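Local coordinates for major royal jelly protein 1 (Apis mellifera, PDB 5YYL), which is the most abundant protein of royal jelly, binds the sterol 24-methylenecholesterol and probably has a nutritional function in the food of developing larvae, at residues E332-T335 with H339-R342; D70-K75 with K131-W136; N391-N394 with V398-R401. All coordinates share one frame; numbering follows the deposited sequence.

Contact 1: residues E332-T335 with H339-R342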
loop_
_atom_site.group_PDB
_atom_site.type_symbol
_atom_site.label_atom_id
_atom_site.label_comp_id
_atom_site.label_asym_id
_atom_site.label_seq_id
_atom_site.Cartn_x
_atom_site.Cartn_y
_atom_site.Cartn_z
ATOM N N GLU A 332 34.206 -13.640 -21.339
ATOM C CA GLU A 332 35.383 -12.881 -21.751
ATOM C C GLU A 332 36.506 -12.932 -20.725
ATOM O O GLU A 332 37.679 -12.735 -21.090
ATOM C CB GLU A 332 35.034 -11.419 -21.983
ATOM C CG GLU A 332 34.197 -11.139 -23.215
ATOM C CD GLU A 332 34.000 -9.656 -23.418
ATOM O OE1 GLU A 332 33.197 -9.052 -22.655
ATOM O OE2 GLU A 332 34.672 -9.087 -24.299
ATOM N N HIS A 333 36.149 -13.166 -19.454
ATOM C CA HIS A 333 37.138 -13.365 -18.390
ATOM C C HIS A 333 38.029 -14.596 -18.624
ATOM O O HIS A 333 39.192 -14.597 -18.221
ATOM C CB HIS A 333 36.463 -13.472 -17.017
ATOM C CG HIS A 333 35.757 -12.222 -16.593
ATOM N ND1 HIS A 333 34.382 -12.127 -16.511
ATOM C CD2 HIS A 333 36.235 -11.004 -16.245
ATOM C CE1 HIS A 333 34.044 -10.911 -16.122
ATOM N NE2 HIS A 333 35.152 -10.214 -15.941
ATOM N N ARG A 334 37.480 -15.624 -19.271
ATOM C CA ARG A 334 38.233 -16.826 -19.601
ATOM C C ARG A 334 38.974 -16.635 -20.914
ATOM O O ARG A 334 38.787 -15.634 -21.621
ATOM C CB ARG A 334 37.330 -18.056 -19.713
ATOM C CG ARG A 334 36.364 -18.301 -18.575
ATOM C CD ARG A 334 36.838 -19.248 -17.496
ATOM N NE ARG A 334 35.700 -19.542 -16.614
ATOM C CZ ARG A 334 35.637 -20.527 -15.712
ATOM N NH1 ARG A 334 36.668 -21.361 -15.527
ATOM N NH2 ARG A 334 34.524 -20.677 -14.987
ATOM N N THR A 335 39.837 -17.601 -21.220
ATOM C CA THR A 335 40.635 -17.584 -22.430
ATOM C C THR A 335 39.808 -18.150 -23.586
ATOM O O THR A 335 39.047 -19.102 -23.407
ATOM C CB THR A 335 41.937 -18.411 -22.269
ATOM O OG1 THR A 335 41.622 -19.790 -22.037
ATOM C CG2 THR A 335 42.785 -17.879 -21.112
ATOM N N HIS A 339 37.533 -25.392 -24.644
ATOM C CA HIS A 339 37.121 -25.827 -23.290
ATOM C C HIS A 339 36.386 -24.745 -22.459
ATOM O O HIS A 339 35.785 -25.056 -21.421
ATOM C CB HIS A 339 38.293 -26.469 -22.512
ATOM C CG HIS A 339 39.189 -25.497 -21.800
ATOM N ND1 HIS A 339 39.101 -25.264 -20.440
ATOM C CD2 HIS A 339 40.211 -24.728 -22.248
ATOM C CE1 HIS A 339 40.016 -24.377 -20.086
ATOM N NE2 HIS A 339 40.703 -24.035 -21.164
ATOM N N ASN A 340 36.423 -23.497 -22.925
ATOM C CA ASN A 340 35.615 -22.410 -22.353
ATOM C C ASN A 340 34.321 -22.050 -23.120
ATOM O O ASN A 340 33.563 -21.187 -22.670
ATOM C CB ASN A 340 36.505 -21.174 -22.199
ATOM C CG ASN A 340 37.651 -21.403 -21.251
ATOM O OD1 ASN A 340 37.555 -22.227 -20.342
ATOM N ND2 ASN A 340 38.741 -20.679 -21.455
ATOM N N ILE A 341 34.090 -22.693 -24.266
ATOM C CA ILE A 341 32.872 -22.544 -25.053
ATOM C C ILE A 341 31.881 -23.642 -24.654
ATOM O O ILE A 341 32.209 -24.825 -24.726
ATOM C CB ILE A 341 33.196 -22.602 -26.561
ATOM C CG1 ILE A 341 34.015 -21.368 -26.913
ATOM C CG2 ILE A 341 31.938 -22.677 -27.416
ATOM C CD1 ILE A 341 34.710 -21.430 -28.251
ATOM N N ARG A 342 30.681 -23.250 -24.227
ATOM C CA ARG A 342 29.610 -24.213 -23.927
ATOM C C ARG A 342 28.330 -23.852 -24.667
ATOM O O ARG A 342 28.091 -22.673 -24.974
ATOM C CB ARG A 342 29.350 -24.319 -22.400
ATOM C CG ARG A 342 30.567 -24.695 -21.533
ATOM C CD ARG A 342 30.866 -26.203 -21.400
ATOM N NE ARG A 342 32.277 -26.491 -21.096
ATOM C CZ ARG A 342 32.748 -26.867 -19.906
#
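His339 and Asn340 face Arg334 and Thr335 across the loop that joins strands 326-331 and 342-346, the last two strands of a four-stranded antiparallel sheet in this beta-propeller. Walking along the return half of the loop, His339 comes first. Its imidazole only approaches the other side: NE2 lies 4.4 Å from Thr335 OG1. The two are tied indirectly, since each makes a weak hydrogen bond to the carboxylate of Glu337, between the segments. One face of the His339 ring lies beneath OD1 of Asn340, which sits toward the rim.

Asn340, buried, in a short 3-10 segment, carries most of the contact. With CG anti to its carbonyl carbon (chi1 -62°), the amide is directed at the backbone of Thr335. ND2 donates to Thr335 O at 2.5 Å with a nearly linear N-H...O angle of 171°. The acceptor lies in the amide plane, and the donor meets a lone pair in the carbonyl plane. A weak bond from Trp330 NE1 reaches the same oxygen, giving it two donors. Arg334 flanks the amide with aliphatic atoms, its CB 3.5 Å from Asn340 ND2; its chain bends at chi2 and carries the guanidinium away from Asn340, close to the like charge of Arg415. Beyond Asn340 the chain enters strand 342-346, the backbone of Arg342 hydrogen-bonded to that of Cys329.

Contact 2: residues D70-K75 with K131-W136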
loop_
_atom_site.group_PDB
_atom_site.type_symbol
_atom_site.label_atom_id
_atom_site.label_comp_id
_atom_site.label_asym_id
_atom_site.label_seq_id
_atom_site.Cartn_x
_atom_site.Cartn_y
_atom_site.Cartn_z
ATOM N N ASP A 70 14.143 -5.544 -31.156
ATOM C CA ASP A 70 14.691 -4.846 -30.002
ATOM C C ASP A 70 13.542 -4.511 -29.046
ATOM O O ASP A 70 12.409 -4.927 -29.272
ATOM C CB ASP A 70 15.507 -3.621 -30.434
ATOM C CG ASP A 70 16.658 -3.310 -29.470
ATOM O OD1 ASP A 70 16.373 -3.206 -28.234
ATOM O OD2 ASP A 70 17.821 -3.139 -29.940
ATOM N N GLN A 71 13.833 -3.795 -27.967
ATOM C CA GLN A 71 12.870 -3.597 -26.903
ATOM C C GLN A 71 13.212 -2.324 -26.178
ATOM O O GLN A 71 14.380 -2.107 -25.849
ATOM C CB GLN A 71 12.926 -4.791 -25.946
ATOM C CG GLN A 71 12.007 -4.703 -24.732
ATOM C CD GLN A 71 12.554 -3.873 -23.580
ATOM O OE1 GLN A 71 13.757 -3.865 -23.325
ATOM N NE2 GLN A 71 11.675 -3.171 -22.882
ATOM N N TRP A 72 12.197 -1.484 -25.946
ATOM C CA TRP A 72 12.327 -0.293 -25.098
ATOM C C TRP A 72 10.989 -0.025 -24.437
ATOM O O TRP A 72 9.976 0.108 -25.135
ATOM C CB TRP A 72 12.750 0.908 -25.937
ATOM C CG TRP A 72 12.905 2.164 -25.181
ATOM C CD1 TRP A 72 14.033 2.615 -24.556
ATOM C CD2 TRP A 72 11.920 3.169 -24.992
ATOM N NE1 TRP A 72 13.809 3.853 -23.977
ATOM C CE2 TRP A 72 12.516 4.212 -24.231
ATOM C CE3 TRP A 72 10.590 3.303 -25.395
ATOM C CZ2 TRP A 72 11.829 5.360 -23.874
ATOM C CZ3 TRP A 72 9.896 4.436 -25.033
ATOM C CH2 TRP A 72 10.518 5.459 -24.277
ATOM N N HIS A 73 10.987 0.027 -23.105
ATOM C CA HIS A 73 9.759 0.187 -22.320
ATOM C C HIS A 73 8.695 -0.811 -22.816
ATOM O O HIS A 73 8.982 -2.003 -22.884
ATOM C CB HIS A 73 9.299 1.650 -22.339
ATOM C CG HIS A 73 10.241 2.598 -21.660
ATOM N ND1 HIS A 73 9.935 3.930 -21.467
ATOM C CD2 HIS A 73 11.463 2.410 -21.104
ATOM C CE1 HIS A 73 10.935 4.521 -20.832
ATOM N NE2 HIS A 73 11.878 3.621 -20.602
ATOM N N ASP A 74 7.513 -0.347 -23.215
ATOM C CA ASP A 74 6.425 -1.250 -23.649
ATOM C C ASP A 74 6.518 -1.702 -25.111
ATOM O O ASP A 74 5.760 -2.581 -25.530
ATOM C CB ASP A 74 5.039 -0.628 -23.384
ATOM C CG ASP A 74 4.901 0.799 -23.913
ATOM O OD1 ASP A 74 5.927 1.447 -24.247
ATOM O OD2 ASP A 74 3.749 1.260 -24.003
ATOM N N LYS A 75 7.461 -1.123 -25.860
ATOM C CA LYS A 75 7.627 -1.403 -27.280
ATOM C C LYS A 75 8.569 -2.586 -27.494
ATOM O O LYS A 75 9.604 -2.676 -26.850
ATOM C CB LYS A 75 8.166 -0.155 -27.992
ATOM C CG LYS A 75 7.291 1.076 -27.811
ATOM C CD LYS A 75 7.982 2.357 -28.284
ATOM C CE LYS A 75 7.295 3.618 -27.750
ATOM N NZ LYS A 75 5.821 3.653 -28.022
ATOM N N LYS A 131 22.372 4.332 -24.479
ATOM C CA LYS A 131 22.124 4.810 -23.104
ATOM C C LYS A 131 21.108 5.953 -23.032
ATOM O O LYS A 131 20.364 6.053 -22.060
ATOM C CB LYS A 131 23.431 5.249 -22.422
ATOM N N CYS A 132 21.072 6.795 -24.066
ATOM C CA CYS A 132 20.273 8.028 -24.067
ATOM C C CYS A 132 18.865 7.907 -24.690
ATOM O O CYS A 132 18.250 8.921 -25.008
ATOM C CB CYS A 132 21.069 9.145 -24.777
ATOM S SG CYS A 132 22.797 8.724 -25.145
ATOM N N ASP A 133 18.357 6.689 -24.852
ATOM C CA ASP A 133 17.034 6.451 -25.453
ATOM C C ASP A 133 16.905 6.973 -26.889
ATOM O O ASP A 133 15.870 7.514 -27.273
ATOM C CB ASP A 133 15.900 7.001 -24.568
ATOM C CG ASP A 133 16.038 6.595 -23.115
ATOM O OD1 ASP A 133 15.625 7.379 -22.239
ATOM O OD2 ASP A 133 16.554 5.486 -22.852
ATOM N N ARG A 134 17.967 6.793 -27.669
ATOM C CA ARG A 134 17.935 6.991 -29.108
ATOM C C ARG A 134 17.855 5.607 -29.747
ATOM O O ARG A 134 18.590 4.716 -29.348
ATOM C CB ARG A 134 19.196 7.711 -29.601
ATOM C CG ARG A 134 19.461 9.085 -28.997
ATOM C CD ARG A 134 20.667 9.782 -29.667
ATOM N NE ARG A 134 21.984 9.380 -29.138
ATOM N N LEU A 135 16.966 5.441 -30.726
ATOM C CA LEU A 135 16.882 4.225 -31.538
ATOM C C LEU A 135 17.648 4.441 -32.851
ATOM O O LEU A 135 17.250 5.260 -33.670
ATOM C CB LEU A 135 15.425 3.862 -31.813
ATOM C CG LEU A 135 15.132 2.868 -32.948
ATOM C CD1 LEU A 135 15.757 1.522 -32.642
ATOM C CD2 LEU A 135 13.642 2.677 -33.172
ATOM N N TRP A 136 18.729 3.687 -33.045
ATOM C CA TRP A 136 19.523 3.721 -34.276
ATOM C C TRP A 136 18.990 2.683 -35.228
ATOM O O TRP A 136 18.722 1.562 -34.806
ATOM C CB TRP A 136 20.992 3.439 -33.983
ATOM C CG TRP A 136 21.590 4.435 -33.073
ATOM C CD1 TRP A 136 21.477 4.470 -31.718
ATOM C CD2 TRP A 136 22.399 5.555 -33.441
ATOM N NE1 TRP A 136 22.174 5.540 -31.208
ATOM C CE2 TRP A 136 22.750 6.227 -32.244
ATOM C CE3 TRP A 136 22.880 6.051 -34.662
ATOM C CZ2 TRP A 136 23.558 7.372 -32.231
ATOM C CZ3 TRP A 136 23.679 7.188 -34.655
ATOM C CH2 TRP A 136 24.001 7.843 -33.446
#
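Trp72 and Asp133 make a small polar contact near the surface, between the end of a strand in one four-stranded sheet of the beta-propeller and a loop of the next. Trp72 ends strand 65-72 and begins a type II' turn into strand 75-81; Asp133 sits in the connection between strands 124-129 and 134-139. Two backbone bonds close the first hairpin around the turn, Trp72 N to Lys75 O at 3.0 Å and Lys75 N to Trp72 O at 2.9 Å.

Only one bond crosses between the segments, and it is weak: the indole N-H of Trp72 NE1 points to Asp133 OD2 at 3.4 Å. The approach is nonetheless fairly straight, 161°, and the oxygen lies at the ring edge in the indole plane. The carboxylate itself is turned steeply, its plane 65° from that of the ring. Trp72 CG extends anti to the backbone N (chi1 180°), which carries the indole across the gap toward the neighbouring sheet, where it also touches Ile129 and Leu159. From within the turn, His73 folds back over one indole face, its CG 3.6 Å above the plane and over the centre, so the ring is backed by a residue of its own hairpin. The loop of Asp133 is tied down by the disulfide from Cys132 to Cys195.

As a link between sheets, then, the contact is modest, a long N-H to carboxylate bond. The negative group also lies 5.5 Å from the imidazole, measured from Asp133 OD2 to His73 NE2, and might somewhat favour protonation of that histidine.

Contact 3: residues N391-N394 with V398-R401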
loop_
_atom_site.group_PDB
_atom_site.type_symbol
_atom_site.label_atom_id
_atom_site.label_comp_id
_atom_site.label_asym_id
_atom_site.label_seq_id
_atom_site.Cartn_x
_atom_site.Cartn_y
_atom_site.Cartn_z
ATOM N N ASN A 391 12.270 -20.970 -50.341
ATOM C CA ASN A 391 10.891 -20.487 -50.563
ATOM C C ASN A 391 9.855 -21.604 -50.366
ATOM O O ASN A 391 9.030 -21.878 -51.243
ATOM C CB ASN A 391 10.760 -19.843 -51.951
ATOM N N ASP A 392 9.938 -22.242 -49.202
ATOM C CA ASP A 392 9.185 -23.465 -48.895
ATOM C C ASP A 392 8.798 -23.491 -47.406
ATOM O O ASP A 392 9.223 -24.387 -46.648
ATOM C CB ASP A 392 10.000 -24.713 -49.264
ATOM N N PHE A 393 8.006 -22.488 -47.012
ATOM C CA PHE A 393 7.416 -22.397 -45.656
ATOM C C PHE A 393 6.076 -23.146 -45.557
ATOM O O PHE A 393 5.370 -23.289 -46.549
ATOM C CB PHE A 393 7.166 -20.929 -45.263
ATOM C CG PHE A 393 8.330 -20.263 -44.579
ATOM C CD1 PHE A 393 8.665 -20.592 -43.273
ATOM C CD2 PHE A 393 9.051 -19.261 -45.219
ATOM C CE1 PHE A 393 9.715 -19.951 -42.628
ATOM C CE2 PHE A 393 10.101 -18.619 -44.572
ATOM C CZ PHE A 393 10.433 -18.968 -43.274
ATOM N N ASN A 394 5.753 -23.623 -44.355
ATOM C CA ASN A 394 4.420 -24.164 -44.024
ATOM C C ASN A 394 3.738 -23.223 -43.033
ATOM O O ASN A 394 3.908 -23.355 -41.825
ATOM C CB ASN A 394 4.525 -25.580 -43.431
ATOM C CG ASN A 394 3.166 -26.177 -43.051
ATOM O OD1 ASN A 394 2.138 -25.489 -43.019
ATOM N ND2 ASN A 394 3.162 -27.470 -42.755
ATOM N N VAL A 398 4.231 -22.720 -36.734
ATOM C CA VAL A 398 4.871 -21.568 -36.105
ATOM C C VAL A 398 6.272 -21.424 -36.697
ATOM O O VAL A 398 7.054 -22.389 -36.706
ATOM C CB VAL A 398 5.025 -21.726 -34.581
ATOM C CG1 VAL A 398 5.501 -20.411 -33.965
ATOM C CG2 VAL A 398 3.720 -22.170 -33.932
ATOM N N ASN A 399 6.580 -20.214 -37.161
ATOM C CA ASN A 399 7.781 -19.963 -37.945
ATOM C C ASN A 399 8.756 -18.975 -37.322
ATOM O O ASN A 399 9.966 -19.159 -37.437
ATOM C CB ASN A 399 7.369 -19.484 -39.332
ATOM C CG ASN A 399 6.580 -20.529 -40.088
ATOM O OD1 ASN A 399 6.954 -21.712 -40.115
ATOM N ND2 ASN A 399 5.474 -20.104 -40.696
ATOM N N PHE A 400 8.231 -17.942 -36.670
ATOM C CA PHE A 400 9.021 -16.865 -36.146
ATOM C C PHE A 400 8.729 -16.716 -34.667
ATOM O O PHE A 400 7.568 -16.632 -34.267
ATOM C CB PHE A 400 8.667 -15.585 -36.908
ATOM C CG PHE A 400 8.577 -15.784 -38.397
ATOM C CD1 PHE A 400 9.721 -15.877 -39.163
ATOM C CD2 PHE A 400 7.346 -15.902 -39.026
ATOM C CE1 PHE A 400 9.642 -16.084 -40.532
ATOM C CE2 PHE A 400 7.262 -16.101 -40.402
ATOM C CZ PHE A 400 8.410 -16.178 -41.156
ATOM N N ARG A 401 9.784 -16.679 -33.851
ATOM C CA ARG A 401 9.658 -16.696 -32.393
ATOM C C ARG A 401 10.550 -15.665 -31.746
ATOM O O ARG A 401 11.697 -15.530 -32.121
ATOM C CB ARG A 401 10.065 -18.063 -31.871
ATOM C CG ARG A 401 9.250 -19.222 -32.419
ATOM C CD ARG A 401 9.641 -20.494 -31.704
ATOM N NE ARG A 401 8.743 -21.601 -31.997
ATOM C CZ ARG A 401 8.708 -22.276 -33.140
ATOM N NH1 ARG A 401 9.515 -21.960 -34.160
ATOM N NH2 ARG A 401 7.838 -23.275 -33.268
#
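Phe393 packs against Asn399 and Phe400 where the loop after helix 385-389 turns back into strand 400-406. The close part is made by the Phe393 ring against the Asn399 side chain and the Phe400 ring. Along one side of the Phe393 ring, CD1 lies 3.8 Å from Asn399 OD1 and CE1 4.1 Å from Asn399 CB, the two side chains sliding past each other in opposite directions with ring and amide planes 61° apart. At the far end of the ring, Phe393 CZ meets Phe400 CZ at 4.0 Å. The two phenyls form an oblique aromatic pair, their planes 50° apart and centroids separated by 5.6 Å. Asn399 CB in turn lies over one face of the Phe400 ring, toward its rim, so the three residues make one compact cluster.

No hydrogen bond crosses between the segments. With CG anti to the carbonyl carbon (chi1 -63°), Asn399 presents its amide to the Phe393 ring, while ND2 is satisfied by Lys38 O. The outer side is looser: Asn394 O comes no nearer than 3.8 Å to Asn399 ND2, and the Asn394 side chain sits exposed, its OD1 bonded to Asp396 N. Farther out, Asn391, the first residue past helix 385-389 to leave helical angles, closes it with a Schellman motif; both it and Asp392 are poorly ordered.

Among the surrounding elements, Asn399 and Phe400 form a classic beta bulge opposite Trp37 of strand 33-37. Phe400 also meets Phe40 and Pro66, Phe393 touches Tyr65 of strand 65-72, and the backbone of Arg401 bonds to Ser382 of strand 373-383, with which strand 400-406 pairs.

The three contacts are separate places on one propeller and follow in series along the chain: contact 2, then contact 1, then contact 3. Contacts 2 and 3 come nearest, about 10 Å between closest atoms, against about 17 Å for contacts 1 and 2 and about 19 Å for contacts 1 and 3. Strand 373-383 is touched by both of the nearer two: Gln71 of contact 2 packs on Tyr377 and Leu379, and Arg401 of contact 3 pairs with Ser382. That strand also holds Ile373, which lines the sterol pocket with Pro364, Val366 and Ile430. None of the contacts belongs to that pocket, and contact 1 lies in a loop joining two strands of another sheet.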